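Local coordinates for protein D-aminoacyl-tRNA deacylase (Archaeoglobus fulgidus, PDB 1YQE) that probably hydrolyses D-aminoacyl-tRNAs with the help of zinc, recycling them to free tRNA and D-amino acids, at residues A49-R54 against D59-K64. Sequence-based numbering, arbitrary orientation.
Sequences AETKER and DHIDEK. With POP (pyrophosphate 2-), chain B.
E53 and K64 both set CG opposite the carbonyl carbon (chi1 -58° and -61°) and run on extended, which brings carboxylate and ammonium together at the ends of two long arms. The two form a salt bridge, E53 OE1 to K64 NZ 3.4 Å, whose hydrogen bond is weak. Water 1 closes the link: it accepts from K64 NZ at 2.6 Å, donates to E53 OE2 at 2.6 Å, and gives a longer bond to D59 O, so the second carboxylate oxygen is tied to the chain just ahead of the helix. OE1 also lies near the like-charged E37, a closeness that the K64 charge probably eases.

I61 CD1 meets the methyl CG2 of T51 tip to tip at 3.9 Å and also passes alongside the E53 carboxylate. T51 OG1, anti to its own nitrogen, is left to accept from E53 N (3.2 Å, 169°), an ST turn at the end of the strand, leading into E53.

From there R54 turns to the pyrophosphate. NE and NH2 both donate to POP O2, from 3.1 Å and 2.9 Å respectively; NH2 also lies 2.7 Å from POP O3, and R79 NH1 and S81 N bind the same ligand. A leucine at R54 would remove this two-pronged grip and would probably leave O2 without two of its donors and the anion less well neutralised.

The contact thus joins the end of strand 47-51, which lies between strands 38-42 and 6-11 in the mixed sheet, to helix 61-65, with F38 of strand 38-42 packing against both T51 and I61.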
loop_
_atom_site.group_PDB
_atom_site.type_symbol
_atom_site.label_atom_id
_atom_site.label_comp_id
_atom_site.label_asym_id
_atom_site.label_seq_id
_atom_site.Cartn_x
_atom_site.Cartn_y
_atom_site.Cartn_z
ATOM N N ALA A 49 5.237 -15.692 -3.024
ATOM C CA ALA A 49 5.230 -16.540 -1.842
ATOM C C ALA A 49 3.803 -16.733 -1.363
ATOM O O ALA A 49 3.028 -15.778 -1.275
ATOM C CB ALA A 49 6.079 -15.923 -0.734
ATOM N N GLU A 50 3.467 -17.979 -1.057
ATOM C CA GLU A 50 2.140 -18.322 -0.587
ATOM C C GLU A 50 2.263 -18.770 0.865
ATOM O O GLU A 50 3.165 -19.533 1.214
ATOM C CB GLU A 50 1.573 -19.446 -1.454
ATOM C CG GLU A 50 0.067 -19.485 -1.538
ATOM C CD GLU A 50 -0.422 -20.276 -2.740
ATOM O OE1 GLU A 50 -1.650 -20.355 -2.939
ATOM O OE2 GLU A 50 0.421 -20.815 -3.489
ATOM N N THR A 51 1.366 -18.277 1.710
ATOM C CA THR A 51 1.372 -18.624 3.124
ATOM C C THR A 51 -0.045 -18.985 3.546
ATOM O O THR A 51 -1.010 -18.530 2.935
ATOM C CB THR A 51 1.860 -17.444 3.988
ATOM O OG1 THR A 51 1.877 -17.834 5.365
ATOM C CG2 THR A 51 0.933 -16.240 3.824
ATOM N N LYS A 52 -0.170 -19.811 4.579
ATOM C CA LYS A 52 -1.483 -20.211 5.064
ATOM C C LYS A 52 -1.982 -19.219 6.105
ATOM O O LYS A 52 -3.114 -19.304 6.570
ATOM C CB LYS A 52 -1.434 -21.625 5.660
ATOM C CG LYS A 52 -1.259 -22.727 4.613
ATOM C CD LYS A 52 -1.513 -24.120 5.185
ATOM C CE LYS A 52 -0.395 -24.565 6.118
ATOM N NZ LYS A 52 0.893 -24.737 5.390
ATOM N N GLU A 53 -1.129 -18.268 6.460
ATOM C CA GLU A 53 -1.491 -17.257 7.446
ATOM C C GLU A 53 -2.392 -16.178 6.865
ATOM O O GLU A 53 -2.323 -15.860 5.675
ATOM C CB GLU A 53 -0.243 -16.573 7.995
ATOM C CG GLU A 53 0.768 -17.489 8.643
ATOM C CD GLU A 53 1.985 -16.727 9.117
ATOM O OE1 GLU A 53 2.921 -17.359 9.647
ATOM O OE2 GLU A 53 2.003 -15.489 8.958
ATOM N N ARG A 54 -3.242 -15.620 7.719
ATOM C CA ARG A 54 -4.115 -14.527 7.326
ATOM C C ARG A 54 -3.135 -13.350 7.280
ATOM O O ARG A 54 -2.429 -13.098 8.254
ATOM C CB ARG A 54 -5.174 -14.304 8.408
ATOM C CG ARG A 54 -6.093 -13.130 8.167
ATOM C CD ARG A 54 -7.011 -13.365 6.983
ATOM N NE ARG A 54 -8.025 -12.320 6.873
ATOM C CZ ARG A 54 -8.893 -12.025 7.834
ATOM N NH1 ARG A 54 -8.870 -12.694 8.978
ATOM N NH2 ARG A 54 -9.789 -11.065 7.651
ATOM N N ASP A 59 2.417 -10.583 11.102
ATOM C CA ASP A 59 3.520 -9.792 11.653
ATOM C C ASP A 59 4.831 -10.573 11.505
ATOM O O ASP A 59 4.861 -11.787 11.719
ATOM C CB ASP A 59 3.279 -9.493 13.141
ATOM C CG ASP A 59 2.391 -8.272 13.372
ATOM O OD1 ASP A 59 1.860 -8.128 14.496
ATOM O OD2 ASP A 59 2.231 -7.450 12.449
ATOM N N HIS A 60 5.902 -9.873 11.135
ATOM C CA HIS A 60 7.228 -10.479 10.968
ATOM C C HIS A 60 7.343 -11.501 9.842
ATOM O O HIS A 60 8.332 -12.234 9.766
ATOM C CB HIS A 60 7.676 -11.131 12.283
ATOM C CG HIS A 60 7.815 -10.165 13.417
ATOM N ND1 HIS A 60 8.740 -9.145 13.413
ATOM C CD2 HIS A 60 7.121 -10.041 14.572
ATOM C CE1 HIS A 60 8.610 -8.432 14.518
ATOM N NE2 HIS A 60 7.634 -8.953 15.237
ATOM N N ILE A 61 6.357 -11.552 8.953
ATOM C CA ILE A 61 6.422 -12.523 7.870
ATOM C C ILE A 61 7.579 -12.234 6.913
ATOM O O ILE A 61 8.070 -13.141 6.238
ATOM C CB ILE A 61 5.098 -12.583 7.083
ATOM C CG1 ILE A 61 5.084 -13.843 6.212
ATOM C CG2 ILE A 61 4.926 -11.326 6.236
ATOM C CD1 ILE A 61 3.780 -14.078 5.496
ATOM N N ASP A 62 8.021 -10.980 6.855
ATOM C CA ASP A 62 9.136 -10.633 5.981
ATOM C C ASP A 62 10.419 -11.285 6.490
ATOM O O ASP A 62 11.239 -11.755 5.695
ATOM C CB ASP A 62 9.327 -9.112 5.885
ATOM C CG ASP A 62 9.437 -8.441 7.244
ATOM O OD1 ASP A 62 10.040 -7.347 7.317
ATOM O OD2 ASP A 62 8.911 -8.996 8.235
ATOM N N GLU A 63 10.586 -11.317 7.813
ATOM C CA GLU A 63 11.764 -11.928 8.423
ATOM C C GLU A 63 11.760 -13.428 8.163
ATOM O O GLU A 63 12.804 -14.024 7.898
ATOM C CB GLU A 63 11.786 -11.693 9.937
ATOM C CG GLU A 63 11.725 -10.238 10.367
ATOM C CD GLU A 63 11.802 -10.076 11.877
ATOM O OE1 GLU A 63 11.119 -10.837 12.600
ATOM O OE2 GLU A 63 12.540 -9.180 12.341
ATOM N N LYS A 64 10.578 -14.035 8.254
ATOM C CA LYS A 64 10.421 -15.468 8.031
ATOM C C LYS A 64 10.767 -15.860 6.596
ATOM O O LYS A 64 11.481 -16.838 6.359
ATOM C CB LYS A 64 8.982 -15.888 8.339
ATOM C CG LYS A 64 8.564 -15.625 9.775
ATOM C CD LYS A 64 7.108 -15.974 10.007
ATOM C CE LYS A 64 6.721 -15.713 11.456
ATOM N NZ LYS A 64 5.305 -16.077 11.727
HETATM P P1 POP B . -9.757 -8.756 5.526
HETATM O O1 POP B . -11.261 -8.976 5.510
HETATM O O2 POP B . -9.077 -10.028 5.006
HETATM O O3 POP B . -9.249 -8.498 6.937
HETATM O O POP B . -9.301 -7.540 4.490
HETATM P P2 POP B . -9.522 -5.920 4.787
HETATM O O4 POP B . -10.279 -5.647 6.059
HETATM O O5 POP B . -10.243 -5.304 3.634
HETATM O O6 POP B . -8.018 -5.348 4.808
HETATM O O HOH W 1 4.165 -14.490 9.993
#